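Local coordinates for pectate lyase 47 (Bacillus sp. TS-47, PDB 1VBL), which cleaves pectate by beta-elimination, probably with the help of its bound calcium, as a thermostable secreted enzyme of polysaccharide lyase family 1, at residues 193-198 and 233-238; 238-243 and 269-274; 254-259 and 286-291; 293-298 and 391-396. All blocks are in the same frame, centred on the assembly; numbering follows the deposited sequence.

Contact 1 of 4, residues 193-198 and 233-238. With CA (calcium ion), chain B.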
loop_
_atom_site.group_PDB
_atom_site.type_symbol
_atom_site.label_atom_id
_atom_site.label_comp_id
_atom_site.label_asym_id
_atom_site.label_seq_id
_atom_site.Cartn_x
_atom_site.Cartn_y
_atom_site.Cartn_z
ATOM N N SER A 193 -0.955 -1.756 -6.485
ATOM C CA SER A 193 0.466 -1.875 -6.759
ATOM C C SER A 193 0.821 -0.922 -7.894
ATOM O O SER A 193 0.320 -1.054 -9.009
ATOM C CB SER A 193 0.807 -3.313 -7.154
ATOM O OG SER A 193 2.172 -3.421 -7.516
ATOM N N ILE A 194 1.677 0.045 -7.591
ATOM C CA ILE A 194 2.106 1.039 -8.563
ATOM C C ILE A 194 3.534 0.711 -8.991
ATOM O O ILE A 194 4.468 0.790 -8.186
ATOM C CB ILE A 194 2.040 2.448 -7.938
ATOM C CG1 ILE A 194 0.608 2.724 -7.468
ATOM C CG2 ILE A 194 2.502 3.493 -8.937
ATOM C CD1 ILE A 194 0.437 4.035 -6.695
ATOM N N GLU A 195 3.698 0.337 -10.258
ATOM C CA GLU A 195 5.009 -0.036 -10.783
ATOM C C GLU A 195 5.316 0.694 -12.089
ATOM O O GLU A 195 4.539 0.630 -13.040
ATOM C CB GLU A 195 5.055 -1.553 -11.017
ATOM C CG GLU A 195 4.456 -2.369 -9.879
ATOM C CD GLU A 195 4.345 -3.857 -10.192
ATOM O OE1 GLU A 195 3.640 -4.564 -9.440
ATOM O OE2 GLU A 195 4.959 -4.321 -11.177
ATOM N N GLY A 196 6.451 1.387 -12.130
ATOM C CA GLY A 196 6.841 2.117 -13.325
ATOM C C GLY A 196 5.778 3.075 -13.825
ATOM O O GLY A 196 5.662 3.315 -15.026
ATOM N N SER A 197 5.002 3.641 -12.905
ATOM C CA SER A 197 3.942 4.560 -13.292
ATOM C C SER A 197 4.084 5.922 -12.633
ATOM O O SER A 197 4.680 6.044 -11.564
ATOM C CB SER A 197 2.587 3.954 -12.933
ATOM O OG SER A 197 2.427 2.692 -13.554
ATOM N N SER A 198 3.528 6.947 -13.269
ATOM C CA SER A 198 3.609 8.293 -12.718
ATOM C C SER A 198 2.267 9.015 -12.743
ATOM O O SER A 198 1.348 8.620 -13.461
ATOM C CB SER A 198 4.654 9.118 -13.474
ATOM O OG SER A 198 4.209 9.431 -14.779
ATOM N N ASP A 233 1.665 -0.377 -2.511
ATOM C CA ASP A 233 3.102 -0.359 -2.738
ATOM C C ASP A 233 3.475 0.416 -3.986
ATOM O O ASP A 233 2.732 0.434 -4.967
ATOM C CB ASP A 233 3.656 -1.782 -2.804
ATOM C CG ASP A 233 3.656 -2.465 -1.446
ATOM O OD1 ASP A 233 3.665 -1.760 -0.416
ATOM O OD2 ASP A 233 3.662 -3.707 -1.396
ATOM N N ILE A 234 4.637 1.057 -3.927
ATOM C CA ILE A 234 5.142 1.886 -5.012
ATOM C C ILE A 234 6.577 1.482 -5.310
ATOM O O ILE A 234 7.434 1.525 -4.427
ATOM C CB ILE A 234 5.093 3.370 -4.588
ATOM C CG1 ILE A 234 3.647 3.742 -4.233
ATOM C CG2 ILE A 234 5.643 4.263 -5.692
ATOM C CD1 ILE A 234 3.493 5.106 -3.593
ATOM N N LYS A 235 6.851 1.099 -6.553
ATOM C CA LYS A 235 8.202 0.669 -6.899
ATOM C C LYS A 235 8.562 0.824 -8.369
ATOM O O LYS A 235 7.770 1.304 -9.184
ATOM C CB LYS A 235 8.389 -0.798 -6.502
ATOM C CG LYS A 235 7.490 -1.758 -7.270
ATOM C CD LYS A 235 7.707 -3.207 -6.838
ATOM C CE LYS A 235 6.841 -4.161 -7.651
ATOM N NZ LYS A 235 7.019 -5.585 -7.244
ATOM N N ASN A 236 9.779 0.400 -8.685
ATOM C CA ASN A 236 10.312 0.429 -10.039
ATOM C C ASN A 236 10.144 1.739 -10.790
ATOM O O ASN A 236 9.430 1.815 -11.794
ATOM C CB ASN A 236 9.722 -0.720 -10.857
ATOM C CG ASN A 236 10.108 -2.079 -10.304
ATOM O OD1 ASN A 236 11.137 -2.217 -9.647
ATOM N ND2 ASN A 236 9.293 -3.090 -10.580
ATOM N N SER A 237 10.816 2.767 -10.284
ATOM C CA SER A 237 10.819 4.085 -10.891
ATOM C C SER A 237 9.482 4.802 -11.009
ATOM O O SER A 237 9.338 5.691 -11.841
ATOM C CB SER A 237 11.482 4.011 -12.269
ATOM O OG SER A 237 12.751 3.391 -12.169
ATOM N N SER A 238 8.502 4.420 -10.197
ATOM C CA SER A 238 7.221 5.118 -10.227
ATOM C C SER A 238 7.563 6.535 -9.780
ATOM O O SER A 238 8.589 6.749 -9.134
ATOM C CB SER A 238 6.225 4.472 -9.262
ATOM O OG SER A 238 5.849 3.190 -9.731
HETATM CA CA CA B . 3.954 -5.651 -3.011
HETATM O O HOH W 1 4.325 -2.357 -6.334
HETATM O O HOH W 2 7.159 -3.750 -11.959
HETATM O O HOH W 3 3.534 -7.728 -4.121
HETATM O O HOH W 4 5.097 -4.252 -4.905
HETATM O O HOH W 5 6.275 -6.364 -2.359
#
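Ile194 meets strand 233-235 with both its backbone and its side chain, and this is the tightly packed half of the contact. Its N donates to Asp233 O (2.9 Å) and its O accepts from Lys235 N (2.9 Å), while Ile194 CD1 lies alongside Ile234 CG1 at 4.1 Å. In the turn beyond, Ser238 OG touches Ile194 CG2 at 3.5 Å and donates to Lys235 O, a carbonyl gripped by Gly196 N as well. The face bearing Ser193, Glu195, Asp233 and Lys235 is looser and wetter. Here Glu195 and Lys235 run extended, side by side. Glu195 CD rests on Lys235 CE at 3.6 Å, yet Glu195 OE1 and Lys235 NZ stay 4.2 Å apart, beyond a salt bridge. OE1 instead accepts from Ser193 OG through its anti lone pair. With an alanine here in place of Glu195, the Ser193 hydroxyl would probably lose its acceptor and the Lys235 chain its neighbour, leaving both freer to turn. Asp233 OD1 accepts from Leu256 N, and its OD2 binds calcium at 2.5 Å, together with Asp190, Asp229 and waters: the metal site of a pectate lyase, built on the parallel strands of its beta-helix.

Contact 2 of 4, residues 238-243 and 269-274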
loop_
_atom_site.group_PDB
_atom_site.type_symbol
_atom_site.label_atom_id
_atom_site.label_comp_id
_atom_site.label_asym_id
_atom_site.label_seq_id
_atom_site.Cartn_x
_atom_site.Cartn_y
_atom_site.Cartn_z
ATOM N N SER A 238 8.502 4.420 -10.197
ATOM C CA SER A 238 7.221 5.118 -10.227
ATOM C C SER A 238 7.563 6.535 -9.780
ATOM O O SER A 238 8.589 6.749 -9.134
ATOM C CB SER A 238 6.225 4.472 -9.262
ATOM O OG SER A 238 5.849 3.190 -9.731
ATOM N N ASP A 239 6.723 7.507 -10.105
ATOM C CA ASP A 239 7.058 8.879 -9.747
ATOM C C ASP A 239 5.818 9.763 -9.727
ATOM O O ASP A 239 4.825 9.457 -10.382
ATOM C CB ASP A 239 8.051 9.412 -10.789
ATOM C CG ASP A 239 9.062 10.385 -10.216
ATOM O OD1 ASP A 239 9.058 10.629 -8.994
ATOM O OD2 ASP A 239 9.880 10.904 -11.007
ATOM N N PHE A 240 5.890 10.859 -8.978
ATOM C CA PHE A 240 4.794 11.823 -8.899
ATOM C C PHE A 240 3.482 11.184 -8.465
ATOM O O PHE A 240 2.544 11.031 -9.253
ATOM C CB PHE A 240 4.646 12.507 -10.259
ATOM C CG PHE A 240 5.931 13.104 -10.762
ATOM C CD1 PHE A 240 6.416 12.794 -12.030
ATOM C CD2 PHE A 240 6.676 13.952 -9.951
ATOM C CE1 PHE A 240 7.630 13.316 -12.480
ATOM C CE2 PHE A 240 7.892 14.480 -10.391
ATOM C CZ PHE A 240 8.368 14.160 -11.656
ATOM N N ILE A 241 3.427 10.834 -7.186
ATOM C CA ILE A 241 2.269 10.180 -6.604
ATOM C C ILE A 241 1.769 10.925 -5.373
ATOM O O ILE A 241 2.566 11.408 -4.578
ATOM C CB ILE A 241 2.644 8.749 -6.179
ATOM C CG1 ILE A 241 3.209 7.990 -7.384
ATOM C CG2 ILE A 241 1.440 8.039 -5.578
ATOM C CD1 ILE A 241 3.746 6.620 -7.039
ATOM N N THR A 242 0.450 11.021 -5.229
ATOM C CA THR A 242 -0.142 11.662 -4.061
ATOM C C THR A 242 -1.102 10.673 -3.405
ATOM O O THR A 242 -2.019 10.158 -4.045
ATOM C CB THR A 242 -0.904 12.958 -4.424
ATOM O OG1 THR A 242 0.033 13.962 -4.840
ATOM C CG2 THR A 242 -1.680 13.481 -3.207
ATOM N N ILE A 243 -0.860 10.402 -2.127
ATOM C CA ILE A 243 -1.664 9.480 -1.326
ATOM C C ILE A 243 -2.293 10.334 -0.233
ATOM O O ILE A 243 -1.616 10.746 0.714
ATOM C CB ILE A 243 -0.763 8.396 -0.699
ATOM C CG1 ILE A 243 -0.079 7.595 -1.813
ATOM C CG2 ILE A 243 -1.577 7.492 0.218
ATOM C CD1 ILE A 243 0.942 6.600 -1.311
ATOM N N HIS A 269 13.681 9.318 -8.529
ATOM C CA HIS A 269 12.253 9.057 -8.687
ATOM C C HIS A 269 11.605 8.786 -7.339
ATOM O O HIS A 269 12.104 9.223 -6.306
ATOM C CB HIS A 269 12.039 7.860 -9.612
ATOM C CG HIS A 269 12.536 8.086 -11.003
ATOM N ND1 HIS A 269 11.955 8.996 -11.860
ATOM C CD2 HIS A 269 13.577 7.544 -11.677
ATOM C CE1 HIS A 269 12.618 9.003 -13.003
ATOM N NE2 HIS A 269 13.605 8.131 -12.917
ATOM N N LEU A 270 10.492 8.060 -7.357
ATOM C CA LEU A 270 9.771 7.727 -6.136
ATOM C C LEU A 270 9.397 8.969 -5.328
ATOM O O LEU A 270 9.422 8.959 -4.098
ATOM C CB LEU A 270 10.602 6.766 -5.284
ATOM C CG LEU A 270 10.888 5.421 -5.966
ATOM C CD1 LEU A 270 11.751 4.551 -5.062
ATOM C CD2 LEU A 270 9.577 4.718 -6.287
ATOM N N ARG A 271 9.049 10.040 -6.034
ATOM C CA ARG A 271 8.633 11.273 -5.382
ATOM C C ARG A 271 7.157 11.108 -5.044
ATOM O O ARG A 271 6.295 11.111 -5.922
ATOM C CB ARG A 271 8.883 12.461 -6.312
ATOM C CG ARG A 271 10.363 12.831 -6.358
ATOM C CD ARG A 271 10.705 13.850 -7.433
ATOM N NE ARG A 271 10.722 13.261 -8.769
ATOM C CZ ARG A 271 11.318 13.819 -9.818
ATOM N NH1 ARG A 271 11.948 14.977 -9.678
ATOM N NH2 ARG A 271 11.274 13.229 -11.006
ATOM N N VAL A 272 6.884 10.943 -3.755
ATOM C CA VAL A 272 5.532 10.710 -3.276
ATOM C C VAL A 272 5.165 11.631 -2.120
ATOM O O VAL A 272 6.014 12.000 -1.313
ATOM C CB VAL A 272 5.386 9.242 -2.771
ATOM C CG1 VAL A 272 3.934 8.948 -2.401
ATOM C CG2 VAL A 272 5.884 8.268 -3.833
ATOM N N THR A 273 3.892 11.998 -2.058
ATOM C CA THR A 273 3.373 12.834 -0.983
ATOM C C THR A 273 2.260 12.041 -0.319
ATOM O O THR A 273 1.376 11.515 -1.000
ATOM C CB THR A 273 2.753 14.148 -1.499
ATOM O OG1 THR A 273 3.761 14.947 -2.119
ATOM C CG2 THR A 273 2.132 14.934 -0.347
ATOM N N LEU A 274 2.319 11.944 1.004
ATOM C CA LEU A 274 1.302 11.240 1.769
ATOM C C LEU A 274 0.810 12.198 2.836
ATOM O O LEU A 274 1.579 12.618 3.707
ATOM C CB LEU A 274 1.876 9.995 2.446
ATOM C CG LEU A 274 2.557 8.955 1.557
ATOM C CD1 LEU A 274 4.027 9.309 1.406
ATOM C CD2 LEU A 274 2.413 7.569 2.187
#
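Asp239 and Arg271 are brought together by two torsions: Asp239 CG is swung to chi1 -147°, well off a staggered position, and Arg271 bends at chi3 (-76°), which lays its guanidinium beside the carboxylate with the two planes 20° apart. The salt bridge is side-on, Arg271 NE to Asp239 OD1 at 3.1 Å and NH2 to OD2 at 2.7 Å, each on the syn side. Arg271 N adds a bond to the same OD1 (3.0 Å), nearly in line with the C-O bond. His269 comes from another direction: its ND1 reaches Asp239 OD2 at 2.9 Å from above the carboxylate plane, the oxygen lying close to the plane of the imidazole. Each carboxylate oxygen thus accepts from two donors, weaker bonds aside, and Phe240 CZ sits over one face of the guanidinium. A leucine in place of Asp239 would probably leave the Arg271 charge without its mate and set the His269 ring free to turn. Further along, Thr273 N donates to Ile241 O (2.9 Å), and inward of this backbone Ile243 CD1 packs on Val272 CG1 (4.0 Å) and Leu274 CD2 (3.9 Å). Thr242 and Thr273 face the other way, their hydroxyls bound to Asp12 and Trp14. Like residues aligned on successive coils, with aliphatic stacks inside, are the signature of the parallel beta-helix.

Contact 3 of 4, residues 254-259 and 286-291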
loop_
_atom_site.group_PDB
_atom_site.type_symbol
_atom_site.label_atom_id
_atom_site.label_comp_id
_atom_site.label_asym_id
_atom_site.label_seq_id
_atom_site.Cartn_x
_atom_site.Cartn_y
_atom_site.Cartn_z
ATOM N N VAL A 254 2.047 -1.992 5.224
ATOM C CA VAL A 254 1.221 -1.030 4.511
ATOM C C VAL A 254 1.742 -0.461 3.195
ATOM O O VAL A 254 1.226 -0.797 2.126
ATOM C CB VAL A 254 0.846 0.152 5.441
ATOM C CG1 VAL A 254 -0.053 1.135 4.703
ATOM C CG2 VAL A 254 0.143 -0.375 6.684
ATOM N N THR A 255 2.756 0.396 3.263
ATOM C CA THR A 255 3.265 1.032 2.055
ATOM C C THR A 255 4.771 1.032 1.847
ATOM O O THR A 255 5.522 1.666 2.582
ATOM C CB THR A 255 2.767 2.494 1.973
ATOM O OG1 THR A 255 1.347 2.496 1.777
ATOM C CG2 THR A 255 3.442 3.242 0.817
ATOM N N LEU A 256 5.191 0.323 0.811
ATOM C CA LEU A 256 6.593 0.244 0.446
ATOM C C LEU A 256 6.824 1.253 -0.680
ATOM O O LEU A 256 6.023 1.346 -1.608
ATOM C CB LEU A 256 6.911 -1.167 -0.051
ATOM C CG LEU A 256 8.347 -1.511 -0.447
ATOM C CD1 LEU A 256 9.256 -1.438 0.771
ATOM C CD2 LEU A 256 8.372 -2.914 -1.043
ATOM N N ILE A 257 7.897 2.028 -0.582
ATOM C CA ILE A 257 8.240 2.994 -1.624
ATOM C C ILE A 257 9.692 2.677 -1.979
ATOM O O ILE A 257 10.619 3.078 -1.273
ATOM C CB ILE A 257 8.114 4.454 -1.128
ATOM C CG1 ILE A 257 6.650 4.748 -0.761
ATOM C CG2 ILE A 257 8.591 5.424 -2.218
ATOM C CD1 ILE A 257 6.400 6.170 -0.269
ATOM N N GLY A 258 9.876 1.942 -3.072
ATOM C CA GLY A 258 11.208 1.532 -3.475
ATOM C C GLY A 258 11.374 0.131 -2.918
ATOM O O GLY A 258 11.357 -0.056 -1.700
ATOM N N ALA A 259 11.531 -0.857 -3.793
ATOM C CA ALA A 259 11.655 -2.244 -3.353
ATOM C C ALA A 259 13.065 -2.823 -3.269
ATOM O O ALA A 259 13.226 -3.972 -2.859
ATOM C CB ALA A 259 10.797 -3.142 -4.248
ATOM N N LEU A 286 5.046 2.731 7.104
ATOM C CA LEU A 286 4.052 3.800 7.091
ATOM C C LEU A 286 4.571 5.183 6.688
ATOM O O LEU A 286 4.238 6.175 7.329
ATOM C CB LEU A 286 3.412 3.905 8.479
ATOM C CG LEU A 286 3.114 2.583 9.192
ATOM C CD1 LEU A 286 2.494 2.866 10.561
ATOM C CD2 LEU A 286 2.167 1.744 8.339
ATOM N N PRO A 287 5.360 5.279 5.604
ATOM C CA PRO A 287 5.818 4.224 4.700
ATOM C C PRO A 287 7.289 3.877 4.945
ATOM O O PRO A 287 7.930 4.463 5.812
ATOM C CB PRO A 287 5.643 4.874 3.343
ATOM C CG PRO A 287 6.193 6.256 3.624
ATOM C CD PRO A 287 5.628 6.605 5.011
ATOM N N ARG A 288 7.805 2.920 4.175
ATOM C CA ARG A 288 9.217 2.536 4.233
ATOM C C ARG A 288 9.744 3.121 2.926
ATOM O O ARG A 288 9.266 2.765 1.850
ATOM C CB ARG A 288 9.395 1.021 4.215
ATOM C CG ARG A 288 10.861 0.589 4.335
ATOM C CD ARG A 288 11.043 -0.857 3.892
ATOM N NE ARG A 288 12.361 -1.401 4.226
ATOM C CZ ARG A 288 13.517 -0.981 3.717
ATOM N NH1 ARG A 288 13.549 0.007 2.831
ATOM N NH2 ARG A 288 14.649 -1.564 4.093
ATOM N N VAL A 289 10.729 4.005 3.014
ATOM C CA VAL A 289 11.242 4.681 1.825
ATOM C C VAL A 289 12.693 4.465 1.415
ATOM O O VAL A 289 13.580 4.380 2.257
ATOM C CB VAL A 289 11.058 6.208 1.976
ATOM C CG1 VAL A 289 11.509 6.918 0.710
ATOM C CG2 VAL A 289 9.608 6.530 2.309
ATOM N N ARG A 290 12.905 4.405 0.102
ATOM C CA ARG A 290 14.229 4.289 -0.493
ATOM C C ARG A 290 14.262 5.323 -1.635
ATOM O O ARG A 290 13.293 5.447 -2.378
ATOM C CB ARG A 290 14.462 2.904 -1.120
ATOM C CG ARG A 290 14.570 1.705 -0.157
ATOM C CD ARG A 290 14.824 0.423 -0.973
ATOM N NE ARG A 290 15.220 -0.745 -0.180
ATOM C CZ ARG A 290 14.398 -1.719 0.213
ATOM N NH1 ARG A 290 13.111 -1.689 -0.104
ATOM N NH2 ARG A 290 14.872 -2.741 0.920
ATOM N N PHE A 291 15.250 6.241 -1.855
ATOM C CA PHE A 291 15.627 7.139 -2.957
ATOM C C PHE A 291 14.879 8.422 -3.230
ATOM O O PHE A 291 15.505 9.398 -3.618
ATOM C CB PHE A 291 15.640 6.361 -4.272
ATOM C CG PHE A 291 16.525 5.164 -4.241
ATOM C CD1 PHE A 291 17.908 5.298 -4.318
ATOM C CD2 PHE A 291 15.976 3.907 -4.069
ATOM C CE1 PHE A 291 18.725 4.188 -4.221
ATOM C CE2 PHE A 291 16.776 2.796 -3.971
ATOM C CZ PHE A 291 18.155 2.930 -4.045
HETATM O O HOH W 6 11.438 1.110 0.877
#
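Leu256 and Ile257 pair in parallel with Arg288 and Val289, held by Arg288 N to Thr255 O (3.1 Å), Ile257 N to Arg288 O (2.9 Å) and Arg290 N to Ile257 O (3.0 Å). A cis peptide precedes Pro287, whose CB lies against Thr255 CG2 at 3.7 Å, while Ile257 CD1 meets both Pro287 CG and Val289 CG2. At the start of the contact Val254 CG2 presses on Leu286 CD2 at 3.4 Å, tighter than usual for two methyls. The pairing belongs to one of the parallel sheets of the pectate lyase beta-helix, continued from strand 288-289 by 315-318 and 342-345. On the face opposite Ile257, Leu256 CD1 rests on Arg288 CD (3.6 Å), which the long chain, extended from CG to NE, carries alongside it. Arg290 NH1 donates to Gly258 O (2.9 Å): the oxygen lies in the guanidinium plane, whereas the donor stands tilted from the carbonyl plane. Over the centre of that guanidinium sits Arg288 NH1, 3.2 Å above its plane, and a water that accepts from Arg288 NH1 also lies within reach of Gly258 O. Asp261 balances Arg290 through a salt bridge, and Arg288 makes a cation-pi contact with Trp345. Gly258 is needed as it stands, since a CB there would strike Arg290 CB. Close by, Leu256 N bonds to OD1 of the calcium ligand Asp233.

Contact 4 of 4, residues 293-298 and 391-396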
loop_
_atom_site.group_PDB
_atom_site.type_symbol
_atom_site.label_atom_id
_atom_site.label_comp_id
_atom_site.label_asym_id
_atom_site.label_seq_id
_atom_site.Cartn_x
_atom_site.Cartn_y
_atom_site.Cartn_z
ATOM N N GLN A 293 12.143 11.633 -2.594
ATOM C CA GLN A 293 11.872 12.845 -1.850
ATOM C C GLN A 293 10.397 12.621 -1.549
ATOM O O GLN A 293 9.525 12.852 -2.391
ATOM C CB GLN A 293 12.088 14.071 -2.731
ATOM C CG GLN A 293 13.572 14.360 -2.933
ATOM C CD GLN A 293 13.848 15.589 -3.778
ATOM O OE1 GLN A 293 14.971 16.097 -3.791
ATOM N NE2 GLN A 293 12.840 16.068 -4.492
ATOM N N VAL A 294 10.143 12.112 -0.349
ATOM C CA VAL A 294 8.797 11.799 0.089
ATOM C C VAL A 294 8.338 12.786 1.155
ATOM O O VAL A 294 8.978 12.940 2.197
ATOM C CB VAL A 294 8.737 10.358 0.647
ATOM C CG1 VAL A 294 7.332 10.054 1.141
ATOM C CG2 VAL A 294 9.140 9.358 -0.446
ATOM N N HIS A 295 7.225 13.452 0.868
ATOM C CA HIS A 295 6.645 14.441 1.769
ATOM C C HIS A 295 5.553 13.762 2.589
ATOM O O HIS A 295 4.557 13.276 2.044
ATOM C CB HIS A 295 6.048 15.597 0.962
ATOM C CG HIS A 295 5.727 16.810 1.783
ATOM N ND1 HIS A 295 4.934 17.835 1.314
ATOM C CD2 HIS A 295 6.122 17.178 3.024
ATOM C CE1 HIS A 295 4.855 18.784 2.230
ATOM N NE2 HIS A 295 5.569 18.411 3.278
ATOM N N ILE A 296 5.751 13.734 3.902
ATOM C CA ILE A 296 4.813 13.098 4.821
ATOM C C ILE A 296 4.277 14.149 5.782
ATOM O O ILE A 296 5.011 14.615 6.651
ATOM C CB ILE A 296 5.532 12.003 5.641
ATOM C CG1 ILE A 296 6.173 10.987 4.688
ATOM C CG2 ILE A 296 4.562 11.339 6.603
ATOM C CD1 ILE A 296 6.964 9.903 5.402
ATOM N N TYR A 297 3.008 14.522 5.640
ATOM C CA TYR A 297 2.466 15.531 6.537
ATOM C C TYR A 297 1.003 15.367 6.921
ATOM O O TYR A 297 0.209 14.790 6.180
ATOM C CB TYR A 297 2.704 16.932 5.945
ATOM C CG TYR A 297 1.792 17.341 4.808
ATOM C CD1 TYR A 297 0.585 18.002 5.059
ATOM C CD2 TYR A 297 2.152 17.108 3.477
ATOM C CE1 TYR A 297 -0.237 18.425 4.014
ATOM C CE2 TYR A 297 1.331 17.528 2.421
ATOM C CZ TYR A 297 0.140 18.186 2.701
ATOM O OH TYR A 297 -0.671 18.601 1.666
ATOM N N ASN A 298 0.663 15.871 8.102
ATOM C CA ASN A 298 -0.701 15.820 8.606
ATOM C C ASN A 298 -1.318 14.425 8.636
ATOM O O ASN A 298 -2.517 14.269 8.411
ATOM C CB ASN A 298 -1.592 16.746 7.777
ATOM C CG ASN A 298 -1.358 18.217 8.079
ATOM O OD1 ASN A 298 -1.834 19.087 7.351
ATOM N ND2 ASN A 298 -0.632 18.502 9.158
ATOM N N MET A 391 7.349 21.723 -2.293
ATOM C CA MET A 391 6.636 22.883 -2.804
ATOM C C MET A 391 5.192 22.526 -3.149
ATOM O O MET A 391 4.320 23.396 -3.193
ATOM C CB MET A 391 7.352 23.426 -4.043
ATOM C CG MET A 391 7.698 24.907 -3.968
ATOM S SD MET A 391 8.750 25.326 -2.557
ATOM C CE MET A 391 10.380 24.976 -3.217
ATOM N N PHE A 392 4.938 21.241 -3.369
ATOM C CA PHE A 392 3.604 20.795 -3.737
ATOM C C PHE A 392 2.619 20.523 -2.617
ATOM O O PHE A 392 2.379 19.374 -2.248
ATOM C CB PHE A 392 3.684 19.562 -4.644
ATOM C CG PHE A 392 4.248 19.852 -6.000
ATOM C CD1 PHE A 392 5.487 19.345 -6.377
ATOM C CD2 PHE A 392 3.551 20.658 -6.895
ATOM C CE1 PHE A 392 6.030 19.640 -7.629
ATOM C CE2 PHE A 392 4.083 20.960 -8.150
ATOM C CZ PHE A 392 5.326 20.451 -8.516
ATOM N N TYR A 393 2.052 21.594 -2.078
ATOM C CA TYR A 393 1.031 21.478 -1.053
ATOM C C TYR A 393 0.271 22.789 -0.973
ATOM O O TYR A 393 0.830 23.862 -1.211
ATOM C CB TYR A 393 1.621 21.109 0.319
ATOM C CG TYR A 393 2.541 22.136 0.946
ATOM C CD1 TYR A 393 3.912 22.131 0.681
ATOM C CD2 TYR A 393 2.047 23.084 1.842
ATOM C CE1 TYR A 393 4.771 23.041 1.304
ATOM C CE2 TYR A 393 2.894 23.997 2.469
ATOM C CZ TYR A 393 4.252 23.968 2.197
ATOM O OH TYR A 393 5.095 24.849 2.834
ATOM N N HIS A 394 -1.015 22.696 -0.666
ATOM C CA HIS A 394 -1.848 23.882 -0.545
ATOM C C HIS A 394 -1.843 24.378 0.893
ATOM O O HIS A 394 -1.665 25.569 1.149
ATOM C CB HIS A 394 -3.281 23.566 -0.976
ATOM C CG HIS A 394 -3.473 23.533 -2.459
ATOM N ND1 HIS A 394 -4.171 24.507 -3.140
ATOM C CD2 HIS A 394 -3.042 22.656 -3.395
ATOM C CE1 HIS A 394 -4.163 24.230 -4.432
ATOM N NE2 HIS A 394 -3.484 23.112 -4.615
ATOM N N VAL A 395 -2.025 23.453 1.832
ATOM C CA VAL A 395 -2.067 23.805 3.241
ATOM C C VAL A 395 -1.557 22.696 4.147
ATOM O O VAL A 395 -1.824 21.521 3.912
ATOM C CB VAL A 395 -3.514 24.096 3.705
ATOM C CG1 VAL A 395 -3.511 24.567 5.155
ATOM C CG2 VAL A 395 -4.164 25.123 2.802
ATOM N N ILE A 396 -0.827 23.082 5.184
ATOM C CA ILE A 396 -0.347 22.129 6.172
ATOM C C ILE A 396 -1.009 22.578 7.466
ATOM O O ILE A 396 -0.794 23.698 7.928
ATOM C CB ILE A 396 1.184 22.166 6.336
ATOM C CG1 ILE A 396 1.856 21.707 5.039
ATOM C CG2 ILE A 396 1.599 21.256 7.488
ATOM C CD1 ILE A 396 3.363 21.727 5.087
HETATM O O HOH W 7 4.174 17.496 -1.330
HETATM O O HOH W 8 -0.087 18.105 -0.921
HETATM O O HOH W 9 -2.328 20.589 0.728
#
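Tyr297 projects from the strand in 293-298 to the loop 391-396. Its CB already points toward the loop, and chi1 of 76° sets CG between the backbone N and the carbonyl carbon. On one side CD1 lies under Ile396 CG1 at 3.9 Å, a CH-pi contact over the ring face; on the other flank CD2 stands over a face of the His295 ring. Further out, CE1 approaches Val395 O at 3.5 Å and CZ nears Tyr393 CB at 4.1 Å. At the tip, Tyr297 OH donates to one water (2.7 Å) and accepts from a second (2.8 Å); the first donates on to Phe392 O, the second accepts from His394 N. His295 forms an offset edge-to-face pair, its edge toward the Tyr393 face, CE1 3.8 Å from Tyr393 CD1 and the planes at 62°. Its ND1 shares another water with Phe392 O, and NE2 is bonded to Gln326. Asn298 OD1, 3.6 Å from Ile396 CA, accepts from His397 N. Between the two segments aromatic and aliphatic surfaces touch directly and the polar links run through water, the direct His397 bond lying just beyond, consistent with a loop laid on the beta-helix and not added as a strand.

Read from the N terminus, contact 1 comes first, joining strands 192-195 and 232-235 and closing a single coil of the beta-helix. Contact 2 begins at Ser238, the residue the two share, and joins the next pair of coils through strands 239-251 and 272-280. Contact 3 crosses contact 2, because 254-259 lies within the loop that contact 2 closes and 286-291 beyond it; its strand 253-257 is also linked to 232-235, by a probable hydrogen bond between Ile234 N and Leu256 O. Contact 4 follows in series and spans by far the longest loop, bringing 391-396 back onto strand 293-303, which pairs with 272-280 and so adjoins contact 2.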